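Local atomic coordinates of thymocyte nuclear protein 1 (Leishmania major, PDB entry 2AR1), a protein that is of unknown function but carries an EVE domain of the PUA clan, and so probably binds a nucleic acid, perhaps one with modified bases. Residues S32-A37 and V120-T125; D90-A93 and E99-D102. One frame throughout, in Å; residues are numbered along the deposited sequence.

Interaction 1 of 2, residues S32-A37 and V120-T125; sequences SIDDLA and VARWDT
Asp34 and Arg122 face each other as two nearly coplanar flat groups, carboxylate against guanidinium, their planes 21° apart. Arg122 grips the carboxylate side-on, through NE and NH2. NE gives an almost straight hydrogen bond to the syn lone pair of Asp34 OD1, with Arg122 NE and Asp34 OD1 2.8 Å apart. Arg122 NH2 bonds to Asp34 OD2 at 3.1 Å, again on the syn side. Together they form a two-pronged salt bridge at an exposed part of the contact. The other end of the guanidinium is held too: Arg122 NH1 donates to the carbonyl of the next residue, with Trp123 O 2.9 Å from NH1. These three bonds should fix the rotation of the group. The Arg122 chain leaves the strand with CG anti to the backbone N (chi1 -165°), then bends at chi2 and crosses Ile33 at a slant. There Ile33 CG2 packs on the aliphatic part of the arginine, 3.8 Å from Arg122 CG. The other branch of Ile33 leads to the strand backbone, where Ile33 CD1 lies 3.6 Å from Ala121 O. Asp34 sits in the first turn of its helix. Ser32 is the N-cap and accepts a weak bond from Asp34 N at OG. It forms a capping box with Asp35, whose OD2 accepts from Ser32 N at 2.8 Å. Helix 33-39 lies against the mixed sheet of this EVE domain, with Ile33 and Leu36 packed on Phe67 of strand 64-69 and Phe119 of strand 113-128. Val120 and Ala121 form a classic beta bulge opposite Leu80 of strand 76-89.

Interaction 2 of 2, residues D90-A93 and E99-D102; sequences DFTA and EYFD
The 3-10 segment 91-93 meets the irregular segment 99-102 backbone to backbone, and Ala93 O accepts a hydrogen bond from Asp102 N (2.9 Å). An Asx turn opens segment 90-93: Asp90 OD1 accepts from Thr92 N, 2.9 Å away. The same oxygen also accepts from Thr92 OG1 at 2.7 Å. Both donors reach it from one face of the carboxylate plane, and the amide comes from above that plane. Chi1 of 65° places the threonine hydroxyl between its own N and carbonyl carbon, where it can turn back to Asp90. Asp90 OD2 is held by Arg48 and by Gly46 N, so both carboxylate oxygens have partners. Across the contact the side chains touch lightly. Thr92 and Tyr100 run side by side and point the same way, with Thr92 OG1 4.0 Å from Tyr100 CB. Ala93 presses on the backbone of segment 99-102, its CA 3.6 Å from Tyr100 O, and that carbonyl also accepts from Arg48 NE. The methyl of Ala93 meets the CB of Asp102. The Asp102 carboxylate turns to another partner: OD2 accepts from Trp112 NE1. Both segments belong to the long loop between strands 76-89 and 113-128. The Phe101 ring brings CD1 to 3.1 Å from Ala93 O, the same carbonyl oxygen that binds Asp102 N.

The two contacts lie in different parts of one EVE domain, with centres about 24 Å apart and nearest atoms about 10 Å apart. Both are partly buried. Interaction 1 joins a helix to a sheet strand across a long span of sequence. It combines a buried Ile33 with an exposed Arg122. Interaction 2 lies farther from the chain centre and closes a short span of one loop. Ala93 and Asp102 are buried there, and no touching residue is fully exposed. Its cross-segment bond is between backbone atoms, and its acidic side chains find partners within their own segment or elsewhere. Strand 113-128 links the two: it carries 120-125 and follows the loop of interaction 2.

Interaction 1 of 2, residues S32-A37 and V120-T125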
loop_
_atom_site.group_PDB
_atom_site.type_symbol
_atom_site.label_atom_id
_atom_site.label_comp_id
_atom_site.label_asym_id
_atom_site.label_seq_id
_atom_site.Cartn_x
_atom_site.Cartn_y
_atom_site.Cartn_z
ATOM N N SER A 32 0.030 -10.133 -4.683
ATOM C CA SER A 32 -0.937 -9.368 -5.435
ATOM C C SER A 32 -2.199 -9.107 -4.653
ATOM O O SER A 32 -2.429 -9.653 -3.576
ATOM C CB SER A 32 -1.271 -10.120 -6.709
ATOM O OG SER A 32 -2.086 -11.243 -6.396
ATOM N N ILE A 33 -3.084 -8.323 -5.250
ATOM C CA ILE A 33 -4.399 -8.120 -4.635
ATOM C C ILE A 33 -5.142 -9.479 -4.402
ATOM O O ILE A 33 -5.855 -9.618 -3.454
ATOM C CB ILE A 33 -5.260 -7.173 -5.495
ATOM C CG1 ILE A 33 -6.585 -6.826 -4.783
ATOM C CG2 ILE A 33 -5.604 -7.822 -6.875
ATOM C CD1 ILE A 33 -6.470 -6.101 -3.405
ATOM N N ASP A 34 -4.887 -10.475 -5.239
ATOM C CA ASP A 34 -5.552 -11.792 -5.107
ATOM C C ASP A 34 -5.009 -12.611 -3.933
ATOM O O ASP A 34 -5.718 -13.419 -3.358
ATOM C CB ASP A 34 -5.356 -12.515 -6.422
ATOM C CG ASP A 34 -6.052 -11.813 -7.560
ATOM O OD1 ASP A 34 -7.176 -11.279 -7.312
ATOM O OD2 ASP A 34 -5.529 -11.813 -8.717
ATOM N N ASP A 35 -3.719 -12.417 -3.627
ATOM C CA ASP A 35 -3.106 -12.968 -2.403
ATOM C C ASP A 35 -3.771 -12.370 -1.166
ATOM O O ASP A 35 -4.040 -13.096 -0.221
ATOM C CB ASP A 35 -1.576 -12.700 -2.372
ATOM C CG ASP A 35 -0.872 -13.478 -3.435
ATOM O OD1 ASP A 35 -1.140 -14.714 -3.549
ATOM O OD2 ASP A 35 -0.173 -12.851 -4.235
ATOM N N LEU A 36 -3.952 -11.036 -1.141
ATOM C CA LEU A 36 -4.666 -10.427 0.024
ATOM C C LEU A 36 -6.085 -10.950 0.169
ATOM O O LEU A 36 -6.547 -11.303 1.266
ATOM C CB LEU A 36 -4.658 -8.895 -0.092
ATOM C CG LEU A 36 -5.331 -8.119 1.026
ATOM C CD1 LEU A 36 -4.733 -8.569 2.373
ATOM C CD2 LEU A 36 -5.143 -6.598 0.809
ATOM N N ALA A 37 -6.766 -11.016 -0.985
ATOM C CA ALA A 37 -8.128 -11.542 -1.055
ATOM C C ALA A 37 -8.171 -12.933 -0.465
ATOM O O ALA A 37 -9.063 -13.243 0.337
ATOM C CB ALA A 37 -8.652 -11.505 -2.521
ATOM N N VAL A 120 -10.502 -5.439 0.698
ATOM C CA VAL A 120 -11.805 -4.740 0.567
ATOM C C VAL A 120 -12.430 -4.977 -0.814
ATOM O O VAL A 120 -13.611 -5.294 -0.899
ATOM C CB VAL A 120 -11.646 -3.213 0.815
ATOM C CG1 VAL A 120 -12.908 -2.491 0.498
ATOM C CG2 VAL A 120 -11.241 -2.944 2.276
ATOM N N ALA A 121 -11.606 -4.796 -1.851
ATOM C CA ALA A 121 -12.070 -4.944 -3.248
ATOM C C ALA A 121 -10.962 -5.337 -4.229
ATOM O O ALA A 121 -9.826 -4.948 -4.072
ATOM C CB ALA A 121 -12.734 -3.729 -3.702
ATOM N N ARG A 122 -11.363 -6.162 -5.222
ATOM C CA ARG A 122 -10.504 -6.631 -6.262
ATOM C C ARG A 122 -11.131 -6.069 -7.537
ATOM O O ARG A 122 -12.273 -6.415 -7.860
ATOM C CB ARG A 122 -10.452 -8.160 -6.295
ATOM C CG ARG A 122 -9.306 -8.806 -7.115
ATOM C CD ARG A 122 -9.304 -8.557 -8.582
ATOM N NE ARG A 122 -8.359 -9.492 -9.156
ATOM C CZ ARG A 122 -8.062 -9.553 -10.444
ATOM N NH1 ARG A 122 -8.638 -8.715 -11.280
ATOM N NH2 ARG A 122 -7.222 -10.462 -10.903
ATOM N N TRP A 123 -10.449 -5.185 -8.238
ATOM C CA TRP A 123 -11.070 -4.529 -9.334
ATOM C C TRP A 123 -10.926 -5.440 -10.571
ATOM O O TRP A 123 -9.897 -6.147 -10.735
ATOM C CB TRP A 123 -10.467 -3.166 -9.591
ATOM C CG TRP A 123 -10.795 -2.192 -8.548
ATOM C CD1 TRP A 123 -11.716 -2.364 -7.518
ATOM C CD2 TRP A 123 -10.243 -0.853 -8.396
ATOM N NE1 TRP A 123 -11.734 -1.206 -6.738
ATOM C CE2 TRP A 123 -10.873 -0.275 -7.276
ATOM C CE3 TRP A 123 -9.312 -0.075 -9.144
ATOM C CZ2 TRP A 123 -10.594 1.064 -6.874
ATOM C CZ3 TRP A 123 -9.002 1.255 -8.696
ATOM C CH2 TRP A 123 -9.671 1.782 -7.589
ATOM N N ASP A 124 -11.885 -5.400 -11.486
ATOM C CA ASP A 124 -11.881 -6.341 -12.628
ATOM C C ASP A 124 -10.624 -6.259 -13.517
ATOM O O ASP A 124 -10.136 -7.262 -14.047
ATOM C CB ASP A 124 -13.120 -6.153 -13.504
ATOM C CG ASP A 124 -14.457 -6.452 -12.833
ATOM O OD1 ASP A 124 -14.576 -6.769 -11.622
ATOM O OD2 ASP A 124 -15.421 -6.238 -13.598
ATOM N N THR A 125 -10.130 -5.036 -13.716
ATOM C CA THR A 125 -8.894 -4.821 -14.434
ATOM C C THR A 125 -8.203 -3.724 -13.661
ATOM O O THR A 125 -8.853 -2.945 -12.912
ATOM C CB THR A 125 -9.101 -4.397 -15.872
ATOM O OG1 THR A 125 -9.821 -3.161 -15.911
ATOM C CG2 THR A 125 -9.887 -5.465 -16.599
#

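Interaction 2 of 2, residues D90-A93 and E99-D102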
loop_
_atom_site.group_PDB
_atom_site.type_symbol
_atom_site.label_atom_id
_atom_site.label_comp_id
_atom_site.label_asym_id
_atom_site.label_seq_id
_atom_site.Cartn_x
_atom_site.Cartn_y
_atom_site.Cartn_z
ATOM N N ASP A 90 8.146 -5.430 12.449
ATOM C CA ASP A 90 8.162 -6.317 11.284
ATOM C C ASP A 90 9.165 -7.432 11.512
ATOM O O ASP A 90 10.345 -7.305 11.189
ATOM C CB ASP A 90 8.520 -5.577 10.006
ATOM C CG ASP A 90 8.501 -6.472 8.817
ATOM O OD1 ASP A 90 8.354 -7.677 9.021
ATOM O OD2 ASP A 90 8.655 -5.959 7.728
ATOM N N PHE A 91 8.683 -8.567 12.016
ATOM C CA PHE A 91 9.535 -9.715 12.301
ATOM C C PHE A 91 10.224 -10.377 11.090
ATOM O O PHE A 91 11.137 -11.172 11.298
ATOM C CB PHE A 91 8.765 -10.768 13.119
ATOM C CG PHE A 91 7.481 -11.159 12.489
ATOM C CD1 PHE A 91 7.481 -11.872 11.293
ATOM C CD2 PHE A 91 6.278 -10.775 13.035
ATOM C CE1 PHE A 91 6.296 -12.234 10.653
ATOM C CE2 PHE A 91 5.072 -11.129 12.409
ATOM C CZ PHE A 91 5.091 -11.843 11.182
ATOM N N THR A 92 9.822 -10.068 9.850
ATOM C CA THR A 92 10.542 -10.578 8.711
ATOM C C THR A 92 11.963 -10.026 8.664
ATOM O O THR A 92 12.844 -10.653 8.114
ATOM C CB THR A 92 9.789 -10.344 7.349
ATOM O OG1 THR A 92 9.682 -8.953 7.052
ATOM C CG2 THR A 92 8.389 -10.887 7.419
ATOM N N ALA A 93 12.216 -8.906 9.314
ATOM C CA ALA A 93 13.568 -8.379 9.348
ATOM C C ALA A 93 14.533 -9.358 10.035
ATOM O O ALA A 93 15.765 -9.281 9.843
ATOM C CB ALA A 93 13.605 -6.993 10.139
ATOM N N GLU A 99 13.961 -12.494 1.875
ATOM C CA GLU A 99 14.412 -11.323 1.097
ATOM C C GLU A 99 14.475 -10.042 1.890
ATOM O O GLU A 99 15.288 -9.177 1.588
ATOM C CB GLU A 99 13.413 -11.080 -0.041
ATOM C CG GLU A 99 13.830 -10.014 -1.022
ATOM C CD GLU A 99 12.767 -9.796 -2.063
ATOM O OE1 GLU A 99 11.752 -10.505 -2.039
ATOM O OE2 GLU A 99 12.965 -8.918 -2.917
ATOM N N TYR A 100 13.590 -9.906 2.862
ATOM C CA TYR A 100 13.521 -8.691 3.660
ATOM C C TYR A 100 14.359 -8.769 4.957
ATOM O O TYR A 100 14.254 -7.904 5.827
ATOM C CB TYR A 100 12.042 -8.368 3.939
ATOM C CG TYR A 100 11.177 -8.506 2.717
ATOM C CD1 TYR A 100 11.509 -7.865 1.533
ATOM C CD2 TYR A 100 10.037 -9.298 2.734
ATOM C CE1 TYR A 100 10.735 -8.020 0.382
ATOM C CE2 TYR A 100 9.253 -9.427 1.600
ATOM C CZ TYR A 100 9.634 -8.787 0.432
ATOM O OH TYR A 100 8.864 -8.929 -0.692
ATOM N N PHE A 101 15.245 -9.755 5.051
ATOM C CA PHE A 101 16.141 -9.889 6.185
ATOM C C PHE A 101 16.950 -8.615 6.338
ATOM O O PHE A 101 17.391 -8.048 5.364
ATOM C CB PHE A 101 17.108 -11.061 6.001
ATOM C CG PHE A 101 18.067 -11.247 7.152
ATOM C CD1 PHE A 101 17.597 -11.398 8.437
ATOM C CD2 PHE A 101 19.459 -11.263 6.936
ATOM C CE1 PHE A 101 18.479 -11.554 9.514
ATOM C CE2 PHE A 101 20.342 -11.450 7.976
ATOM C CZ PHE A 101 19.855 -11.576 9.286
ATOM N N ASP A 102 17.119 -8.168 7.568
ATOM C CA ASP A 102 17.989 -7.019 7.876
ATOM C C ASP A 102 19.036 -7.488 8.882
ATOM O O ASP A 102 18.692 -7.703 10.048
ATOM C CB ASP A 102 17.167 -5.876 8.470
ATOM C CG ASP A 102 18.016 -4.682 8.850
ATOM O OD1 ASP A 102 19.249 -4.728 8.654
ATOM O OD2 ASP A 102 17.444 -3.680 9.304
#